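Local coordinates for protein adenine phosphoribosyltransferase, putative (Trypanosoma brucei brucei, PDB 5VN4) that probably catalyses the magnesium-dependent, reversible transfer of a 5-phosphoribosyl group from 5-phospho-alpha-D-ribose 1-diphosphate to adenine, giving AMP and diphosphate in purine salvage, at residues A[42-47]-A[230-235]; A[137-142]-A[167-172]. All coordinates share one frame; numbering follows the deposited sequence.

Overall arrangement
The two contacts sit in different parts of a type I phosphoribosyltransferase subunit, their centres about 34 Å apart and their nearest atoms about 12 Å apart. Contact 1 joins residues 42-47, whose Val47 lines the adenine pocket, to residues 230-235 near the C terminus; the side chain of Ser43 comes to about 7 Å from the bound adenine. Contact 2 packs strand 138-140 on helix 161-172 and lies in sequence between the two halves of contact 1. It is a buried, mainly apolar contact, although the Met137 side chain is about 6 Å from pyrophosphate and from ribose 5-phosphate. Both contacts also touch the second subunit of the homodimer.

Contact 1. Residues A[42-47]-A[230-235]; sequences FSPHDV and GSRIIS
With CG of Arg232 lodged between its backbone N and carbonyl carbon (chi1 75°) and the chain extended from there to NE, the side chain runs lengthwise past Phe42 toward Pro44, while CG of Phe42, anti to the carbonyl carbon (chi1 -68°), sets the ring against the root of the arginine. CD1 of Phe42 is 3.9 Å from CB of Arg232, and CD of Arg232 rests 3.6 Å from CA of Phe42. Farther out, the guanidinium lays one face over the backbone, with Phe42 O and Ser43 C beneath it, and NH2 of Arg232 reaches to 3.6 Å from N of Pro44. These are packing contacts; NH1 finds its partners across the dimer interface, the carbonyls of Ile115 and Gly117 of the second subunit. Within 42-47, in one of two conformers of Ser43, its OG donates to O of His45 at 2.8 Å from above the carbonyl plane, and N of Val47 approaches the same oxygen from the opposite face, closing an inverse gamma turn centred on Asp46. The turn ends at Val47 of the adenine pocket, while residues 233-235 extend a parallel beta ladder into the second subunit.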
loop_
_atom_site.group_PDB
_atom_site.type_symbol
_atom_site.label_atom_id
_atom_site.label_comp_id
_atom_site.label_asym_id
_atom_site.label_seq_id
_atom_site.Cartn_x
_atom_site.Cartn_y
_atom_site.Cartn_z
ATOM N N PHE A 42 -11.507 15.036 -13.893
ATOM C CA PHE A 42 -11.153 14.993 -12.478
ATOM C C PHE A 42 -10.376 13.736 -12.122
ATOM O O PHE A 42 -10.422 13.282 -10.980
ATOM C CB PHE A 42 -12.398 15.161 -11.606
ATOM C CG PHE A 42 -12.995 16.529 -11.711
ATOM C CD1 PHE A 42 -12.458 17.582 -10.985
ATOM C CD2 PHE A 42 -14.054 16.782 -12.573
ATOM C CE1 PHE A 42 -12.973 18.852 -11.097
ATOM C CE2 PHE A 42 -14.582 18.068 -12.692
ATOM C CZ PHE A 42 -14.036 19.100 -11.947
ATOM N N SER A 43 -9.632 13.176 -13.064
ATOM C CA SER A 43 -8.972 11.899 -12.855
ATOM C C SER A 43 -7.529 11.964 -13.324
ATOM O O SER A 43 -7.199 12.738 -14.232
ATOM C CB SER A 43 -9.704 10.819 -13.658
ATOM O OG SER A 43 -8.903 9.679 -13.876
ATOM N N PRO A 44 -6.647 11.146 -12.740
ATOM C CA PRO A 44 -5.264 11.072 -13.226
ATOM C C PRO A 44 -5.106 10.281 -14.518
ATOM O O PRO A 44 -4.018 10.316 -15.109
ATOM C CB PRO A 44 -4.526 10.394 -12.059
ATOM C CG PRO A 44 -5.578 9.534 -11.406
ATOM C CD PRO A 44 -6.854 10.335 -11.519
ATOM N N HIS A 45 -6.146 9.589 -14.990
ATOM C CA HIS A 45 -6.068 8.816 -16.232
ATOM C C HIS A 45 -7.394 8.888 -16.967
ATOM O O HIS A 45 -8.435 8.604 -16.372
ATOM C CB HIS A 45 -5.760 7.355 -15.924
ATOM C CG HIS A 45 -4.472 7.167 -15.199
ATOM N ND1 HIS A 45 -3.248 7.394 -15.793
ATOM C CD2 HIS A 45 -4.213 6.812 -13.921
ATOM C CE1 HIS A 45 -2.290 7.169 -14.911
ATOM N NE2 HIS A 45 -2.848 6.815 -13.768
ATOM N N ASP A 46 -7.380 9.183 -18.266
ATOM C CA ASP A 46 -8.646 9.582 -18.901
ATOM C C ASP A 46 -9.515 8.417 -19.421
ATOM O O ASP A 46 -10.094 8.442 -20.507
ATOM C CB ASP A 46 -8.454 10.750 -19.879
ATOM C CG ASP A 46 -8.439 10.346 -21.339
ATOM O OD1 ASP A 46 -7.378 9.948 -21.861
ATOM O OD2 ASP A 46 -9.510 10.452 -21.974
ATOM N N VAL A 47 -9.691 7.397 -18.583
ATOM C CA VAL A 47 -10.643 6.331 -18.860
ATOM C C VAL A 47 -12.009 6.975 -18.632
ATOM O O VAL A 47 -12.087 8.029 -17.990
ATOM C CB VAL A 47 -10.411 5.137 -17.923
ATOM C CG1 VAL A 47 -9.042 4.502 -18.196
ATOM C CG2 VAL A 47 -10.526 5.567 -16.454
ATOM N N GLY A 230 -11.339 26.421 -11.750
ATOM C CA GLY A 230 -10.026 26.177 -12.322
ATOM C C GLY A 230 -9.558 24.739 -12.185
ATOM O O GLY A 230 -10.349 23.787 -12.150
ATOM N N SER A 231 -8.236 24.587 -12.123
ATOM C CA SER A 231 -7.623 23.270 -12.022
ATOM C C SER A 231 -8.106 22.533 -10.784
ATOM O O SER A 231 -8.299 23.129 -9.721
ATOM C CB SER A 231 -6.106 23.403 -11.935
ATOM O OG SER A 231 -5.519 22.142 -11.661
ATOM N N ARG A 232 -8.270 21.213 -10.915
ATOM C CA ARG A 232 -8.564 20.380 -9.756
ATOM C C ARG A 232 -7.409 20.316 -8.763
ATOM O O ARG A 232 -7.613 19.817 -7.657
ATOM C CB ARG A 232 -8.935 18.963 -10.203
ATOM C CG ARG A 232 -7.755 18.112 -10.666
ATOM C CD ARG A 232 -8.237 16.791 -11.264
ATOM N NE ARG A 232 -7.128 15.884 -11.561
ATOM C CZ ARG A 232 -6.633 14.985 -10.713
ATOM N NH1 ARG A 232 -7.162 14.847 -9.504
ATOM N NH2 ARG A 232 -5.611 14.211 -11.086
ATOM N N ILE A 233 -6.209 20.761 -9.145
ATOM C CA ILE A 233 -5.033 20.742 -8.281
ATOM C C ILE A 233 -4.910 22.116 -7.643
ATOM O O ILE A 233 -4.668 23.104 -8.343
ATOM C CB ILE A 233 -3.760 20.408 -9.077
ATOM C CG1 ILE A 233 -3.914 19.101 -9.875
ATOM C CG2 ILE A 233 -2.563 20.334 -8.137
ATOM C CD1 ILE A 233 -2.775 18.851 -10.876
ATOM N N ILE A 234 -5.061 22.183 -6.315
ATOM C CA ILE A 234 -5.002 23.438 -5.572
ATOM C C ILE A 234 -3.810 23.424 -4.620
ATOM O O ILE A 234 -3.385 22.369 -4.137
ATOM C CB ILE A 234 -6.323 23.765 -4.834
ATOM C CG1 ILE A 234 -6.542 22.845 -3.630
ATOM C CG2 ILE A 234 -7.499 23.679 -5.802
ATOM C CD1 ILE A 234 -7.773 23.237 -2.806
ATOM N N SER A 235 -3.269 24.610 -4.357
ATOM C CA SER A 235 -2.124 24.727 -3.472
ATOM C C SER A 235 -2.569 24.704 -2.010
ATOM O O SER A 235 -3.754 24.825 -1.689
ATOM C CB SER A 235 -1.391 26.036 -3.732
ATOM O OG SER A 235 -2.191 27.118 -3.303
#

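Contact 2. Residues A[137-142]-A[167-172]; sequences MTVRFG and VQLVDA
Leu169, Val139 and Met137 bring strand 138-140, one strand of the two-stranded antiparallel sheet with 119-121, down onto helix 161-172, packing this small sheet against a helix of the type I phosphoribosyltransferase fold. Leu169 contributes by far the largest share of the buried surface. Its CG stands anti to the carbonyl carbon (chi1 -65°), which carries both methyls up to the strand: Leu169 CD1 lies 3.9 Å from Thr138 C, and Leu169 CD2 lies 4.0 Å from Met137 O. Val139 points down at the helix and passes alongside the leucine, running the opposite way, bringing its CG1 to 4.1 Å from CB of Leu169. Met137 takes part through CB; the chain then bends at chi2 (-65°) and its end leads away from the helix. Around them Ile109, Val107 and Ile120 complete an apolar layer, with Ile109 touching both Met137 and Leu169. Thr138 turns its side chain to the other side of the strand, where OG1 is hydrogen-bonded to O of Arg110. The small sheet is thus joined to the helix by van der Waals contacts of Leu169 with apolar side chains and with the strand backbone. At the Met137 end, CB of that residue meets CD1 of Leu169 at 4.0 Å.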
loop_
_atom_site.group_PDB
_atom_site.type_symbol
_atom_site.label_atom_id
_atom_site.label_comp_id
_atom_site.label_asym_id
_atom_site.label_seq_id
_atom_site.Cartn_x
_atom_site.Cartn_y
_atom_site.Cartn_z
ATOM N N MET A 137 6.994 -5.241 -13.775
ATOM C CA MET A 137 6.847 -5.560 -12.361
ATOM C C MET A 137 7.976 -6.483 -11.925
ATOM O O MET A 137 8.520 -7.252 -12.724
ATOM C CB MET A 137 5.508 -6.244 -12.088
ATOM C CG MET A 137 4.304 -5.321 -12.225
ATOM S SD MET A 137 4.329 -4.009 -10.985
ATOM C CE MET A 137 2.880 -3.068 -11.468
ATOM N N THR A 138 8.324 -6.397 -10.644
ATOM C CA THR A 138 9.398 -7.203 -10.082
ATOM C C THR A 138 8.959 -7.791 -8.747
ATOM O O THR A 138 8.033 -7.300 -8.100
ATOM C CB THR A 138 10.695 -6.400 -9.894
ATOM O OG1 THR A 138 10.448 -5.304 -9.005
ATOM C CG2 THR A 138 11.209 -5.869 -11.229
ATOM N N VAL A 139 9.656 -8.850 -8.336
ATOM C CA VAL A 139 9.437 -9.491 -7.041
ATOM C C VAL A 139 10.783 -9.982 -6.528
ATOM O O VAL A 139 11.675 -10.331 -7.309
ATOM C CB VAL A 139 8.388 -10.627 -7.143
ATOM C CG1 VAL A 139 8.957 -11.851 -7.864
ATOM C CG2 VAL A 139 7.827 -10.977 -5.777
ATOM N N ARG A 140 10.945 -9.992 -5.206
ATOM C CA ARG A 140 12.198 -10.429 -4.603
ATOM C C ARG A 140 12.393 -11.920 -4.848
ATOM O O ARG A 140 11.485 -12.716 -4.594
ATOM C CB ARG A 140 12.139 -10.167 -3.096
ATOM C CG ARG A 140 13.480 -10.087 -2.393
ATOM C CD ARG A 140 13.302 -9.733 -0.914
ATOM N NE ARG A 140 12.562 -10.767 -0.192
ATOM C CZ ARG A 140 13.099 -11.909 0.230
ATOM N NH1 ARG A 140 14.382 -12.167 0.008
ATOM N NH2 ARG A 140 12.355 -12.798 0.874
ATOM N N PHE A 141 13.571 -12.301 -5.333
ATOM C CA PHE A 141 13.892 -13.714 -5.445
ATOM C C PHE A 141 14.009 -14.316 -4.051
ATOM O O PHE A 141 14.627 -13.727 -3.156
ATOM C CB PHE A 141 15.203 -13.910 -6.200
ATOM C CG PHE A 141 15.534 -15.350 -6.443
ATOM C CD1 PHE A 141 14.952 -16.034 -7.497
ATOM C CD2 PHE A 141 16.404 -16.032 -5.605
ATOM C CE1 PHE A 141 15.243 -17.364 -7.723
ATOM C CE2 PHE A 141 16.698 -17.366 -5.829
ATOM C CZ PHE A 141 16.112 -18.031 -6.889
ATOM N N GLY A 142 13.387 -15.471 -3.857
ATOM C CA GLY A 142 13.405 -16.143 -2.578
ATOM C C GLY A 142 12.247 -15.817 -1.664
ATOM O O GLY A 142 12.178 -16.371 -0.557
ATOM N N VAL A 167 1.280 -12.995 -12.889
ATOM C CA VAL A 167 1.292 -14.404 -13.285
ATOM C C VAL A 167 2.667 -14.806 -13.801
ATOM O O VAL A 167 3.172 -15.885 -13.476
ATOM C CB VAL A 167 0.183 -14.686 -14.320
ATOM C CG1 VAL A 167 0.302 -16.107 -14.882
ATOM C CG2 VAL A 167 -1.196 -14.476 -13.706
ATOM N N GLN A 168 3.299 -13.941 -14.599
ATOM C CA GLN A 168 4.646 -14.232 -15.094
ATOM C C GLN A 168 5.632 -14.417 -13.948
ATOM O O GLN A 168 6.481 -15.317 -13.988
ATOM C CB GLN A 168 5.108 -13.122 -16.039
ATOM C CG GLN A 168 4.317 -13.099 -17.335
ATOM C CD GLN A 168 4.513 -11.842 -18.160
ATOM O OE1 GLN A 168 5.021 -10.836 -17.671
ATOM N NE2 GLN A 168 4.090 -11.893 -19.430
ATOM N N LEU A 169 5.524 -13.592 -12.902
ATOM C CA LEU A 169 6.439 -13.695 -11.769
ATOM C C LEU A 169 6.159 -14.940 -10.931
ATOM O O LEU A 169 7.096 -15.586 -10.444
ATOM C CB LEU A 169 6.348 -12.426 -10.923
ATOM C CG LEU A 169 6.809 -11.145 -11.622
ATOM C CD1 LEU A 169 6.453 -9.924 -10.775
ATOM C CD2 LEU A 169 8.311 -11.179 -11.918
ATOM N N VAL A 170 4.882 -15.292 -10.748
ATOM C CA VAL A 170 4.545 -16.537 -10.059
ATOM C C VAL A 170 5.088 -17.726 -10.841
ATOM O O VAL A 170 5.696 -18.645 -10.274
ATOM C CB VAL A 170 3.021 -16.630 -9.855
ATOM C CG1 VAL A 170 2.629 -18.004 -9.329
ATOM C CG2 VAL A 170 2.540 -15.529 -8.923
ATOM N N ASP A 171 4.886 -17.706 -12.158
ATOM C CA ASP A 171 5.371 -18.754 -13.044
ATOM C C ASP A 171 6.891 -18.874 -12.989
ATOM O O ASP A 171 7.436 -19.981 -13.092
ATOM C CB ASP A 171 4.897 -18.430 -14.463
ATOM C CG ASP A 171 5.240 -19.505 -15.456
ATOM O OD1 ASP A 171 4.561 -20.554 -15.440
ATOM O OD2 ASP A 171 6.170 -19.289 -16.260
ATOM N N ALA A 172 7.587 -17.751 -12.806
ATOM C CA ALA A 172 9.046 -17.756 -12.761
ATOM C C ALA A 172 9.598 -18.537 -11.578
ATOM O O ALA A 172 10.772 -18.923 -11.608
ATOM C CB ALA A 172 9.577 -16.321 -12.736
#